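PDB 5NGO: inactive poly [ADP-ribose] polymerase RCD1 from Arabidopsis thaliana, which is an inactive member of the poly(ADP-ribose) polymerase family that is bound by a downy mildew effector, which thereby suppresses plant immunity. Local coordinates for residues A141-G153 with Y163-F175. Residues are numbered along the deposited sequence; the frame is centred on the assembly and turned at random.
Sequences AQFFSGGEEYDNG and YIVWNINMNTHIF
The indole of Trp166 packs flat against the loop 141-153, its broad, flat ring suited to lying against peptide groups of the loop. The Phe144 carbonyl carbon lies over one face, 3.6 Å above the plane, and Ser145 N sits nearer the rim. Ile164 CG2 touches the opposite face, so the ring is sandwiched between chain and methyl. Gln142, fully extended beyond CG, brings its amide to the six-membered ring at 22° between planes, with CD 3.6 Å from Trp166 CH2. That amide is steadied by Gln142 NE2 donating to Phe144 O (2.8 Å) and to Glu134.

Polar contacts gather at buried Asn152, whose amide can accept and donate at once. With CG beside the backbone N (chi1 -67°), its OD1 takes a nearly straight bond from Asn169 ND2 (2.9 Å, 163°) and a weak one from Trp166 N; the two amides stand almost perpendicular. Asn152 ND2 turns to Ile129 O in a weak bond.

The backbones join through Gly153 N to Ile164 O and Ile164 N to Gly153 O, both 2.9 Å. Gly153 leaves room for the indole beside it. This reciprocal pair is an antiparallel bridge between strands 153-154 and 162-165, within the mixed sheet of the PARP catalytic-domain fold.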
loop_
_atom_site.group_PDB
_atom_site.type_symbol
_atom_site.label_atom_id
_atom_site.label_comp_id
_atom_site.label_asym_id
_atom_site.label_seq_id
_atom_site.Cartn_x
_atom_site.Cartn_y
_atom_site.Cartn_z
ATOM N N ALA A 141 9.662 17.971 5.095
ATOM C CA ALA A 141 10.085 18.306 3.729
ATOM C C ALA A 141 10.769 17.167 2.956
ATOM O O ALA A 141 11.274 17.415 1.864
ATOM C CB ALA A 141 11.009 19.521 3.771
ATOM N N GLN A 142 10.813 15.944 3.494
ATOM C CA GLN A 142 11.504 14.848 2.797
ATOM C C GLN A 142 10.593 14.323 1.687
ATOM O O GLN A 142 9.414 14.067 1.916
ATOM C CB GLN A 142 11.911 13.714 3.753
ATOM C CG GLN A 142 12.881 12.706 3.151
ATOM C CD GLN A 142 13.447 11.702 4.150
ATOM O OE1 GLN A 142 13.172 11.778 5.338
ATOM N NE2 GLN A 142 14.257 10.759 3.664
ATOM N N PHE A 143 11.136 14.227 0.476
ATOM C CA PHE A 143 10.434 13.630 -0.674
ATOM C C PHE A 143 11.264 12.546 -1.378
ATOM O O PHE A 143 10.819 11.979 -2.378
ATOM C CB PHE A 143 9.957 14.716 -1.657
ATOM C CG PHE A 143 11.062 15.569 -2.237
ATOM C CD1 PHE A 143 11.617 16.614 -1.498
ATOM C CD2 PHE A 143 11.511 15.362 -3.541
ATOM C CE1 PHE A 143 12.630 17.408 -2.023
ATOM C CE2 PHE A 143 12.510 16.165 -4.083
ATOM C CZ PHE A 143 13.072 17.190 -3.323
ATOM N N PHE A 144 12.433 12.224 -0.826
ATOM C CA PHE A 144 13.243 11.141 -1.325
ATOM C C PHE A 144 14.110 10.515 -0.230
ATOM O O PHE A 144 14.201 11.019 0.879
ATOM C CB PHE A 144 14.070 11.579 -2.545
ATOM C CG PHE A 144 15.124 12.624 -2.254
ATOM C CD1 PHE A 144 14.816 13.979 -2.348
ATOM C CD2 PHE A 144 16.426 12.255 -1.895
ATOM C CE1 PHE A 144 15.791 14.960 -2.102
ATOM C CE2 PHE A 144 17.396 13.233 -1.640
ATOM C CZ PHE A 144 17.079 14.580 -1.741
ATOM N N SER A 145 14.709 9.380 -0.564
ATOM C CA SER A 145 15.596 8.645 0.316
ATOM C C SER A 145 16.611 9.550 1.015
ATOM O O SER A 145 17.323 10.306 0.368
ATOM C CB SER A 145 16.349 7.600 -0.501
ATOM O OG SER A 145 17.107 6.764 0.345
ATOM N N GLY A 146 16.670 9.455 2.337
ATOM C CA GLY A 146 17.704 10.115 3.132
ATOM C C GLY A 146 19.147 9.755 2.784
ATOM O O GLY A 146 20.058 10.490 3.147
ATOM N N GLY A 147 19.363 8.623 2.108
ATOM C CA GLY A 147 20.659 8.280 1.530
ATOM C C GLY A 147 20.589 7.168 0.493
ATOM O O GLY A 147 19.609 6.421 0.423
ATOM N N GLU A 148 21.668 7.040 -0.273
ATOM C CA GLU A 148 21.840 6.003 -1.301
ATOM C C GLU A 148 21.752 4.571 -0.759
ATOM O O GLU A 148 21.425 3.657 -1.505
ATOM C CB GLU A 148 23.202 6.200 -1.977
ATOM C CG GLU A 148 23.473 5.411 -3.254
ATOM C CD GLU A 148 24.728 5.874 -3.973
ATOM O OE1 GLU A 148 24.920 7.103 -4.114
ATOM O OE2 GLU A 148 25.529 5.015 -4.424
ATOM N N GLU A 149 22.075 4.384 0.518
ATOM C CA GLU A 149 21.965 3.070 1.158
ATOM C C GLU A 149 20.505 2.626 1.435
ATOM O O GLU A 149 20.259 1.434 1.616
ATOM C CB GLU A 149 22.807 3.014 2.454
ATOM C CG GLU A 149 22.278 3.815 3.657
ATOM C CD GLU A 149 22.856 5.211 3.796
ATOM O OE1 GLU A 149 23.117 5.892 2.780
ATOM O OE2 GLU A 149 23.010 5.649 4.954
ATOM N N TYR A 150 19.569 3.587 1.467
ATOM C CA TYR A 150 18.159 3.328 1.769
ATOM C C TYR A 150 17.240 3.404 0.531
ATOM O O TYR A 150 17.490 4.168 -0.399
ATOM C CB TYR A 150 17.642 4.332 2.817
ATOM C CG TYR A 150 18.335 4.297 4.174
ATOM C CD1 TYR A 150 18.383 3.129 4.940
ATOM C CD2 TYR A 150 18.911 5.459 4.713
ATOM C CE1 TYR A 150 19.010 3.106 6.183
ATOM C CE2 TYR A 150 19.536 5.450 5.958
ATOM C CZ TYR A 150 19.581 4.267 6.686
ATOM O OH TYR A 150 20.194 4.262 7.915
ATOM N N ASP A 151 16.160 2.620 0.559
ATOM C CA ASP A 151 15.165 2.602 -0.505
ATOM C C ASP A 151 13.915 3.399 -0.091
ATOM O O ASP A 151 13.819 4.579 -0.428
ATOM C CB ASP A 151 14.868 1.160 -0.908
ATOM C CG ASP A 151 16.079 0.468 -1.501
ATOM O OD1 ASP A 151 16.639 0.982 -2.492
ATOM O OD2 ASP A 151 16.505 -0.580 -0.976
ATOM N N ASN A 152 12.985 2.782 0.640
ATOM C CA ASN A 152 11.735 3.449 1.064
ATOM C C ASN A 152 11.721 3.594 2.597
ATOM O O ASN A 152 12.564 3.015 3.286
ATOM C CB ASN A 152 10.521 2.673 0.531
ATOM C CG ASN A 152 10.419 2.745 -1.007
ATOM O OD1 ASN A 152 10.456 3.810 -1.599
ATOM N ND2 ASN A 152 10.302 1.589 -1.646
ATOM N N GLY A 153 10.786 4.387 3.120
ATOM C CA GLY A 153 10.807 4.806 4.530
ATOM C C GLY A 153 9.791 4.106 5.415
ATOM O O GLY A 153 8.759 3.634 4.931
ATOM N N TYR A 163 4.355 2.879 6.003
ATOM C CA TYR A 163 5.426 2.919 5.024
ATOM C C TYR A 163 5.240 4.147 4.155
ATOM O O TYR A 163 4.103 4.547 3.879
ATOM C CB TYR A 163 5.376 1.699 4.131
ATOM C CG TYR A 163 5.466 0.359 4.829
ATOM C CD1 TYR A 163 6.534 0.039 5.635
ATOM C CD2 TYR A 163 4.485 -0.606 4.632
ATOM C CE1 TYR A 163 6.582 -1.179 6.318
ATOM C CE2 TYR A 163 4.541 -1.827 5.248
ATOM C CZ TYR A 163 5.610 -2.121 6.088
ATOM O OH TYR A 163 5.673 -3.357 6.666
ATOM N N ILE A 164 6.357 4.760 3.767
ATOM C CA ILE A 164 6.353 5.875 2.822
ATOM C C ILE A 164 7.152 5.387 1.633
ATOM O O ILE A 164 8.320 5.035 1.780
ATOM C CB ILE A 164 7.052 7.129 3.392
ATOM C CG1 ILE A 164 6.430 7.571 4.717
ATOM C CG2 ILE A 164 7.006 8.273 2.387
ATOM C CD1 ILE A 164 5.085 8.242 4.578
ATOM N N VAL A 165 6.517 5.333 0.465
ATOM C CA VAL A 165 7.212 5.045 -0.784
ATOM C C VAL A 165 7.377 6.377 -1.505
ATOM O O VAL A 165 6.385 7.085 -1.751
ATOM C CB VAL A 165 6.433 4.044 -1.644
ATOM C CG1 VAL A 165 7.064 3.893 -3.012
ATOM C CG2 VAL A 165 6.344 2.710 -0.930
ATOM N N TRP A 166 8.626 6.720 -1.837
ATOM C CA TRP A 166 8.929 8.040 -2.458
ATOM C C TRP A 166 8.343 8.118 -3.865
ATOM O O TRP A 166 8.188 7.100 -4.532
ATOM C CB TRP A 166 10.433 8.311 -2.502
ATOM C CG TRP A 166 11.081 8.100 -1.178
ATOM C CD1 TRP A 166 11.990 7.126 -0.844
ATOM C CD2 TRP A 166 10.809 8.827 0.022
ATOM N NE1 TRP A 166 12.320 7.232 0.479
ATOM C CE2 TRP A 166 11.604 8.262 1.036
ATOM C CE3 TRP A 166 9.974 9.909 0.333
ATOM C CZ2 TRP A 166 11.604 8.754 2.344
ATOM C CZ3 TRP A 166 9.966 10.397 1.625
ATOM C CH2 TRP A 166 10.780 9.821 2.622
ATOM N N ASN A 167 8.019 9.329 -4.310
ATOM C CA ASN A 167 7.362 9.531 -5.608
ATOM C C ASN A 167 8.085 8.850 -6.763
ATOM O O ASN A 167 7.440 8.185 -7.567
ATOM C CB ASN A 167 7.157 11.018 -5.884
ATOM C CG ASN A 167 5.990 11.595 -5.083
ATOM O OD1 ASN A 167 5.446 10.945 -4.191
ATOM N ND2 ASN A 167 5.603 12.825 -5.391
ATOM N N ILE A 168 9.401 8.958 -6.795
ATOM C CA ILE A 168 10.232 8.308 -7.807
ATOM C C ILE A 168 10.015 6.780 -7.897
ATOM O O ILE A 168 10.148 6.184 -8.961
ATOM C CB ILE A 168 11.756 8.630 -7.637
ATOM C CG1 ILE A 168 12.337 8.200 -6.271
ATOM C CG2 ILE A 168 12.072 10.081 -7.960
ATOM C CD1 ILE A 168 13.815 7.921 -6.318
ATOM N N ASN A 169 9.658 6.160 -6.777
ATOM C CA ASN A 169 9.508 4.711 -6.693
ATOM C C ASN A 169 8.066 4.221 -6.848
ATOM O O ASN A 169 7.843 3.016 -6.843
ATOM C CB ASN A 169 10.061 4.233 -5.346
ATOM C CG ASN A 169 11.572 4.451 -5.207
ATOM O OD1 ASN A 169 12.299 4.540 -6.194
ATOM N ND2 ASN A 169 12.042 4.547 -3.970
ATOM N N MET A 170 7.088 5.123 -7.015
ATOM C CA MET A 170 5.700 4.712 -6.878
ATOM C C MET A 170 5.262 3.694 -7.921
ATOM O O MET A 170 4.455 2.819 -7.629
ATOM C CB MET A 170 4.748 5.907 -6.872
ATOM C CG MET A 170 4.378 6.453 -8.212
ATOM S SD MET A 170 3.081 7.716 -8.072
ATOM C CE MET A 170 3.971 9.070 -7.299
ATOM N N ASN A 171 5.803 3.796 -9.133
ATOM C CA ASN A 171 5.428 2.885 -10.215
ATOM C C ASN A 171 6.283 1.633 -10.321
ATOM O O ASN A 171 5.838 0.651 -10.917
ATOM C CB ASN A 171 5.405 3.628 -11.550
ATOM C CG ASN A 171 4.216 4.580 -11.658
ATOM O OD1 ASN A 171 3.161 4.320 -11.106
ATOM N ND2 ASN A 171 4.393 5.702 -12.345
ATOM N N THR A 172 7.477 1.653 -9.739
ATOM C CA THR A 172 8.370 0.491 -9.727
ATOM C C THR A 172 8.214 -0.388 -8.484
ATOM O O THR A 172 8.383 -1.590 -8.569
ATOM C CB THR A 172 9.848 0.965 -9.799
ATOM O OG1 THR A 172 10.064 2.017 -8.856
ATOM C CG2 THR A 172 10.188 1.474 -11.170
ATOM N N HIS A 173 7.891 0.212 -7.347
ATOM C CA HIS A 173 8.021 -0.443 -6.038
ATOM C C HIS A 173 6.658 -0.789 -5.390
ATOM O O HIS A 173 6.645 -1.271 -4.255
ATOM C CB HIS A 173 8.838 0.474 -5.117
ATOM C CG HIS A 173 10.302 0.522 -5.446
ATOM N ND1 HIS A 173 11.157 -0.373 -4.874
ATOM C CD2 HIS A 173 11.078 1.369 -6.172
ATOM C CE1 HIS A 173 12.396 -0.130 -5.273
ATOM N NE2 HIS A 173 12.371 0.934 -6.050
ATOM N N ILE A 174 5.537 -0.559 -6.089
ATOM C CA ILE A 174 4.205 -0.893 -5.562
ATOM C C ILE A 174 3.390 -1.646 -6.608
ATOM O O ILE A 174 3.219 -1.155 -7.711
ATOM C CB ILE A 174 3.410 0.372 -5.140
ATOM C CG1 ILE A 174 4.194 1.171 -4.108
ATOM C CG2 ILE A 174 2.029 -0.027 -4.573
ATOM C CD1 ILE A 174 3.604 2.524 -3.785
ATOM N N PHE A 175 2.905 -2.830 -6.266
ATOM C CA PHE A 175 1.954 -3.527 -7.117
ATOM C C PHE A 175 0.609 -3.671 -6.376
ATOM O O PHE A 175 0.515 -4.456 -5.439
ATOM C CB PHE A 175 2.469 -4.900 -7.541
ATOM C CG PHE A 175 1.477 -5.684 -8.336
ATOM C CD1 PHE A 175 1.067 -5.257 -9.585
ATOM C CD2 PHE A 175 0.915 -6.838 -7.815
ATOM C CE1 PHE A 175 0.137 -5.976 -10.321
ATOM C CE2 PHE A 175 -0.026 -7.573 -8.544
ATOM C CZ PHE A 175 -0.417 -7.139 -9.786
#